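Prophenoloxidase b (Marsupenaeus japonicus, PDB 3WKY) is a type 3 copper protein, the hemolymph-type precursor of a phenoloxidase that probably hydroxylates monophenols and oxidises o-diphenols. Local coordinates at residues F248-P261 and W271-I283. Residues are numbered along the deposited sequence; the frame is centred on the assembly and turned at random. Where two conformers were deposited one is given.
Sequences FEDWRIPVQDGYFP and WSSRQDSTFFQDI. With EDO (1,2-ethanediol), chain M; EDO (1,2-ethanediol), chain K.
Residues 248-261 and 271-283 run antiparallel, joined by two isolated bridges: Val255 pairs with Thr278, where Ser277 and Thr278 together face Val255 as a G1 beta bulge, and Tyr259 pairs with Arg274, its N donating to Arg274 O (2.8 Å). From there Arg274 reaches back to Asp257. Its chain leaves with CG anti to the backbone N and bends at chi3 (64°), which brings NH2 onto a lone pair of Asp257 O in a nearly straight bond (2.9 Å, 169°). NE meets a water that also bonds Val255 O and Gln275 O, while NH1 forms a salt bridge with Asp390. Two residues on, Asp276 OD1 takes the N-H of Gly258 on its anti lone pair (2.7 Å); its OD2 pairs with Lys373 of a neighbouring subunit. The Phe260 ring receives Ser273 CB over one face, with CD2 3.3 Å from that CB, and CZ reaches Gln275 CG. Replacing Phe260 with an alanine is likely to strip the cover from Ser273 CB and open a gap beside Arg274 O. At the other end Pro254 CB sits over the centre of the Phe279 ring, a CH-pi contact 3.9 Å from the centroid. Phe280 turns its face to the edge of Phe248, planes at 70°, and lies obliquely beside Trp251; a water taking the Phe280 N-H donates to Trp251 O and Ile253 O. The whole is an irregular antiparallel loop pairing in the copper-containing domain, between helices 218-239 and 294-310, whose aromatic cluster continues through a stack of Phe280 on Phe363 in helix 356-365, the helix that carries the copper-site histidines His357 and His361.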
loop_
_atom_site.group_PDB
_atom_site.type_symbol
_atom_site.label_atom_id
_atom_site.label_comp_id
_atom_site.label_asym_id
_atom_site.label_seq_id
_atom_site.Cartn_x
_atom_site.Cartn_y
_atom_site.Cartn_z
ATOM N N PHE A 248 -21.400 4.898 -0.436
ATOM C CA PHE A 248 -20.165 4.881 0.347
ATOM C C PHE A 248 -20.326 3.759 1.371
ATOM O O PHE A 248 -20.917 3.963 2.441
ATOM C CB PHE A 248 -19.917 6.224 1.017
ATOM C CG PHE A 248 -18.645 6.254 1.843
ATOM C CD1 PHE A 248 -17.426 5.921 1.274
ATOM C CD2 PHE A 248 -18.682 6.597 3.181
ATOM C CE1 PHE A 248 -16.244 5.942 2.046
ATOM C CE2 PHE A 248 -17.512 6.615 3.947
ATOM C CZ PHE A 248 -16.303 6.277 3.374
ATOM N N GLU A 249 -19.795 2.581 1.026
ATOM C CA GLU A 249 -20.008 1.358 1.804
ATOM C C GLU A 249 -18.741 0.731 2.344
ATOM O O GLU A 249 -18.758 0.108 3.407
ATOM C CB GLU A 249 -20.740 0.321 0.957
ATOM C CG GLU A 249 -22.177 0.657 0.815
ATOM C CD GLU A 249 -22.954 -0.377 0.030
ATOM O OE1 GLU A 249 -22.339 -1.199 -0.697
ATOM O OE2 GLU A 249 -24.189 -0.343 0.155
ATOM N N ASP A 250 -17.643 0.880 1.610
ATOM C CA ASP A 250 -16.354 0.376 2.093
ATOM C C ASP A 250 -15.674 1.534 2.792
ATOM O O ASP A 250 -15.068 2.395 2.154
ATOM C CB ASP A 250 -15.494 -0.141 0.934
ATOM C CG ASP A 250 -14.173 -0.727 1.398
ATOM O OD1 ASP A 250 -13.759 -0.479 2.553
ATOM O OD2 ASP A 250 -13.537 -1.438 0.595
ATOM N N TRP A 251 -15.775 1.550 4.112
ATOM C CA TRP A 251 -15.400 2.736 4.869
ATOM C C TRP A 251 -13.892 2.828 5.100
ATOM O O TRP A 251 -13.413 3.721 5.807
ATOM C CB TRP A 251 -16.194 2.791 6.178
ATOM C CG TRP A 251 -17.677 2.881 5.917
ATOM C CD1 TRP A 251 -18.281 3.362 4.784
ATOM C CD2 TRP A 251 -18.741 2.454 6.788
ATOM N NE1 TRP A 251 -19.649 3.262 4.904
ATOM C CE2 TRP A 251 -19.956 2.713 6.125
ATOM C CE3 TRP A 251 -18.778 1.883 8.067
ATOM C CZ2 TRP A 251 -21.203 2.428 6.701
ATOM C CZ3 TRP A 251 -20.017 1.593 8.638
ATOM C CH2 TRP A 251 -21.211 1.862 7.951
ATOM N N ARG A 252 -13.147 1.925 4.471
ATOM C CA ARG A 252 -11.699 2.028 4.591
ATOM C C ARG A 252 -11.106 2.785 3.392
ATOM O O ARG A 252 -9.922 3.107 3.383
ATOM C CB ARG A 252 -11.063 0.647 4.811
ATOM C CG ARG A 252 -11.135 0.151 6.275
ATOM C CD ARG A 252 -12.568 0.035 6.825
ATOM N NE ARG A 252 -12.622 -0.088 8.284
ATOM C CZ ARG A 252 -12.360 -1.210 8.955
ATOM N NH1 ARG A 252 -12.014 -2.305 8.290
ATOM N NH2 ARG A 252 -12.436 -1.244 10.289
ATOM N N ILE A 253 -11.953 3.100 2.418
ATOM C CA ILE A 253 -11.592 3.859 1.217
ATOM C C ILE A 253 -11.873 5.335 1.512
ATOM O O ILE A 253 -12.956 5.659 1.993
ATOM C CB ILE A 253 -12.481 3.418 0.002
ATOM C CG1 ILE A 253 -12.317 1.926 -0.299
ATOM C CG2 ILE A 253 -12.176 4.237 -1.244
ATOM C CD1 ILE A 253 -13.132 1.443 -1.509
ATOM N N PRO A 254 -10.909 6.236 1.236
ATOM C CA PRO A 254 -11.195 7.665 1.473
ATOM C C PRO A 254 -12.345 8.165 0.600
ATOM O O PRO A 254 -12.562 7.651 -0.498
ATOM C CB PRO A 254 -9.888 8.370 1.079
ATOM C CG PRO A 254 -9.166 7.390 0.190
ATOM C CD PRO A 254 -9.570 6.015 0.657
ATOM N N VAL A 255 -13.084 9.153 1.099
ATOM C CA VAL A 255 -14.173 9.756 0.333
ATOM C C VAL A 255 -13.540 10.580 -0.767
ATOM O O VAL A 255 -12.886 11.585 -0.498
ATOM C CB VAL A 255 -15.049 10.658 1.232
ATOM C CG1 VAL A 255 -16.105 11.402 0.395
ATOM C CG2 VAL A 255 -15.711 9.815 2.341
ATOM N N GLN A 256 -13.708 10.142 -2.009
ATOM C CA GLN A 256 -13.005 10.772 -3.129
ATOM C C GLN A 256 -13.352 12.261 -3.290
ATOM O O GLN A 256 -12.466 13.111 -3.402
ATOM C CB GLN A 256 -13.308 10.010 -4.427
ATOM C CG GLN A 256 -12.816 10.689 -5.695
ATOM C CD GLN A 256 -13.155 9.880 -6.947
ATOM O OE1 GLN A 256 -13.195 8.650 -6.914
ATOM N NE2 GLN A 256 -13.409 10.571 -8.049
ATOM N N ASP A 257 -14.641 12.586 -3.284
ATOM C CA ASP A 257 -15.051 13.963 -3.554
ATOM C C ASP A 257 -15.321 14.753 -2.286
ATOM O O ASP A 257 -16.249 14.437 -1.528
ATOM C CB ASP A 257 -16.291 13.982 -4.447
ATOM C CG ASP A 257 -16.054 13.279 -5.756
ATOM O OD1 ASP A 257 -15.021 13.570 -6.400
ATOM O OD2 ASP A 257 -16.877 12.417 -6.121
ATOM N N GLY A 258 -14.505 15.784 -2.066
ATOM C CA GLY A 258 -14.706 16.665 -0.937
ATOM C C GLY A 258 -15.804 17.667 -1.265
ATOM O O GLY A 258 -16.477 17.559 -2.303
ATOM N N TYR A 259 -15.991 18.640 -0.383
ATOM C CA TYR A 259 -17.004 19.668 -0.596
ATOM C C TYR A 259 -16.648 20.889 0.240
ATOM O O TYR A 259 -16.345 20.779 1.425
ATOM C CB TYR A 259 -18.408 19.135 -0.255
ATOM C CG TYR A 259 -19.486 20.185 -0.450
ATOM C CD1 TYR A 259 -19.706 20.757 -1.700
ATOM C CD2 TYR A 259 -20.257 20.634 0.629
ATOM C CE1 TYR A 259 -20.667 21.744 -1.885
ATOM C CE2 TYR A 259 -21.233 21.612 0.448
ATOM C CZ TYR A 259 -21.422 22.169 -0.804
ATOM O OH TYR A 259 -22.377 23.153 -0.990
ATOM N N PHE A 260 -16.645 22.046 -0.409
ATOM C CA PHE A 260 -16.387 23.310 0.256
ATOM C C PHE A 260 -17.676 24.141 0.149
ATOM O O PHE A 260 -17.989 24.681 -0.910
ATOM C CB PHE A 260 -15.216 24.018 -0.428
ATOM C CG PHE A 260 -13.873 23.334 -0.209
ATOM C CD1 PHE A 260 -13.582 22.105 -0.806
ATOM C CD2 PHE A 260 -12.909 23.929 0.594
ATOM C CE1 PHE A 260 -12.339 21.481 -0.587
ATOM C CE2 PHE A 260 -11.673 23.318 0.818
ATOM C CZ PHE A 260 -11.383 22.103 0.231
ATOM N N PRO A 261 -18.432 24.226 1.246
ATOM C CA PRO A 261 -19.789 24.799 1.183
ATOM C C PRO A 261 -19.859 26.308 0.904
ATOM O O PRO A 261 -20.874 26.784 0.374
ATOM C CB PRO A 261 -20.367 24.483 2.577
ATOM C CG PRO A 261 -19.157 24.325 3.467
ATOM C CD PRO A 261 -18.117 23.666 2.574
ATOM N N TRP A 271 -18.612 27.440 8.008
ATOM C CA TRP A 271 -18.739 25.993 8.076
ATOM C C TRP A 271 -17.442 25.345 7.601
ATOM O O TRP A 271 -16.830 25.787 6.622
ATOM C CB TRP A 271 -19.890 25.492 7.186
ATOM C CG TRP A 271 -21.266 25.867 7.696
ATOM C CD1 TRP A 271 -21.888 27.079 7.569
ATOM C CD2 TRP A 271 -22.182 25.016 8.408
ATOM N NE1 TRP A 271 -23.127 27.038 8.169
ATOM C CE2 TRP A 271 -23.337 25.785 8.683
ATOM C CE3 TRP A 271 -22.141 23.681 8.831
ATOM C CZ2 TRP A 271 -24.435 25.261 9.371
ATOM C CZ3 TRP A 271 -23.224 23.169 9.521
ATOM C CH2 TRP A 271 -24.361 23.959 9.785
ATOM N N SER A 272 -17.055 24.273 8.277
ATOM C CA SER A 272 -15.886 23.505 7.872
ATOM C C SER A 272 -16.103 22.885 6.499
ATOM O O SER A 272 -17.238 22.613 6.095
ATOM C CB SER A 272 -15.593 22.419 8.901
ATOM O OG SER A 272 -15.172 23.025 10.116
ATOM N N SER A 273 -15.005 22.679 5.783
ATOM C CA SER A 273 -15.042 22.037 4.475
ATOM C C SER A 273 -14.437 20.641 4.603
ATOM O O SER A 273 -13.964 20.249 5.673
ATOM C CB SER A 273 -14.227 22.855 3.477
ATOM O OG SER A 273 -14.748 24.169 3.330
ATOM N N ARG A 274 -14.433 19.898 3.506
ATOM C CA ARG A 274 -13.810 18.586 3.501
ATOM C C ARG A 274 -13.021 18.458 2.215
ATOM O O ARG A 274 -13.586 18.554 1.134
ATOM C CB ARG A 274 -14.858 17.466 3.561
ATOM C CG ARG A 274 -14.220 16.061 3.664
ATOM C CD ARG A 274 -15.265 14.938 3.602
ATOM N NE ARG A 274 -15.947 14.927 2.302
ATOM C CZ ARG A 274 -17.164 15.417 2.064
ATOM N NH1 ARG A 274 -17.886 15.957 3.041
ATOM N NH2 ARG A 274 -17.663 15.364 0.832
ATOM N N GLN A 275 -11.709 18.262 2.337
ATOM C CA GLN A 275 -10.854 18.104 1.164
ATOM C C GLN A 275 -11.183 16.824 0.419
ATOM O O GLN A 275 -11.675 15.854 1.014
ATOM C CB GLN A 275 -9.378 18.075 1.592
ATOM C CG GLN A 275 -8.916 19.417 2.157
ATOM C CD GLN A 275 -7.589 19.337 2.883
ATOM O OE1 GLN A 275 -7.273 20.218 3.681
ATOM N NE2 GLN A 275 -6.808 18.283 2.615
ATOM N N ASP A 276 -10.888 16.803 -0.877
ATOM C CA ASP A 276 -10.927 15.543 -1.620
ATOM C C ASP A 276 -10.078 14.480 -0.906
ATOM O O ASP A 276 -9.062 14.801 -0.262
ATOM C CB ASP A 276 -10.380 15.718 -3.042
ATOM C CG ASP A 276 -11.296 16.527 -3.954
ATOM O OD1 ASP A 276 -12.525 16.616 -3.732
ATOM O OD2 ASP A 276 -10.774 17.060 -4.951
ATOM N N SER A 277 -10.496 13.221 -1.032
ATOM C CA SER A 277 -9.746 12.082 -0.486
ATOM C C SER A 277 -9.553 12.157 1.022
ATOM O O SER A 277 -8.435 12.004 1.511
ATOM C CB SER A 277 -8.381 11.939 -1.179
ATOM O OG SER A 277 -8.560 11.884 -2.586
ATOM N N THR A 278 -10.645 12.376 1.748
ATOM C CA THR A 278 -10.617 12.401 3.206
ATOM C C THR A 278 -11.172 11.081 3.746
ATOM O O THR A 278 -12.222 10.606 3.288
ATOM C CB THR A 278 -11.449 13.598 3.727
ATOM O OG1 THR A 278 -10.806 14.819 3.324
ATOM C CG2 THR A 278 -11.568 13.570 5.254
ATOM N N PHE A 279 -10.479 10.486 4.714
ATOM C CA PHE A 279 -10.946 9.238 5.318
ATOM C C PHE A 279 -12.095 9.452 6.300
ATOM O O PHE A 279 -12.163 10.465 7.006
ATOM C CB PHE A 279 -9.806 8.498 6.038
ATOM C CG PHE A 279 -8.797 7.872 5.105
ATOM C CD1 PHE A 279 -8.975 6.572 4.640
ATOM C CD2 PHE A 279 -7.661 8.577 4.710
ATOM C CE1 PHE A 279 -8.042 5.983 3.791
ATOM C CE2 PHE A 279 -6.733 8.002 3.851
ATOM C CZ PHE A 279 -6.923 6.704 3.389
ATOM N N PHE A 280 -12.993 8.468 6.320
ATOM C CA PHE A 280 -14.054 8.311 7.311
ATOM C C PHE A 280 -13.355 7.731 8.545
ATOM O O PHE A 280 -12.887 6.583 8.527
ATOM C CB PHE A 280 -15.053 7.321 6.694
ATOM C CG PHE A 280 -16.334 7.083 7.481
ATOM C CD1 PHE A 280 -17.427 7.941 7.356
ATOM C CD2 PHE A 280 -16.486 5.923 8.247
ATOM C CE1 PHE A 280 -18.636 7.668 8.030
ATOM C CE2 PHE A 280 -17.674 5.643 8.920
ATOM C CZ PHE A 280 -18.762 6.517 8.806
ATOM N N GLN A 281 -13.253 8.524 9.614
ATOM C CA GLN A 281 -12.397 8.153 10.750
ATOM C C GLN A 281 -13.123 8.165 12.082
ATOM O O GLN A 281 -14.120 8.870 12.240
ATOM C CB GLN A 281 -11.216 9.114 10.851
ATOM C CG GLN A 281 -10.310 9.120 9.644
ATOM C CD GLN A 281 -9.596 10.445 9.493
ATOM O OE1 GLN A 281 -8.623 10.709 10.206
ATOM N NE2 GLN A 281 -10.100 11.310 8.593
ATOM N N ASP A 282 -12.594 7.402 13.039
ATOM C CA ASP A 282 -13.133 7.375 14.401
ATOM C C ASP A 282 -13.291 8.797 14.916
ATOM O O ASP A 282 -12.392 9.626 14.744
ATOM C CB ASP A 282 -12.168 6.653 15.363
ATOM C CG ASP A 282 -11.943 5.186 15.019
ATOM O OD1 ASP A 282 -12.736 4.579 14.275
ATOM O OD2 ASP A 282 -10.962 4.613 15.540
ATOM N N ILE A 283 -14.423 9.093 15.547
ATOM C CA ILE A 283 -14.606 10.427 16.098
ATOM C C ILE A 283 -14.274 10.400 17.560
ATOM O O ILE A 283 -15.001 9.816 18.358
ATOM C CB ILE A 283 -16.045 10.932 15.949
ATOM C CG1 ILE A 283 -16.417 11.011 14.478
ATOM C CG2 ILE A 283 -16.184 12.300 16.615
ATOM C CD1 ILE A 283 -15.521 11.913 13.654
HETATM C C1 EDO M . -7.054 12.412 5.058
HETATM O O1 EDO M . -8.153 11.895 5.819
HETATM C C2 EDO M . -7.241 13.906 4.796
HETATM O O2 EDO M . -7.221 14.668 6.015
HETATM C C1 EDO K . -5.234 14.148 0.942
HETATM O O1 EDO K . -4.251 14.930 0.247
HETATM C C2 EDO K . -6.147 15.064 1.755
HETATM O O2 EDO K . -6.938 15.898 0.888
HETATM O O HOH W 1 -12.636 6.149 4.659
HETATM O O HOH W 2 -11.939 4.177 7.776
HETATM O O HOH W 3 -13.673 13.898 0.810
HETATM O O HOH W 4 -13.964 16.225 -5.919
#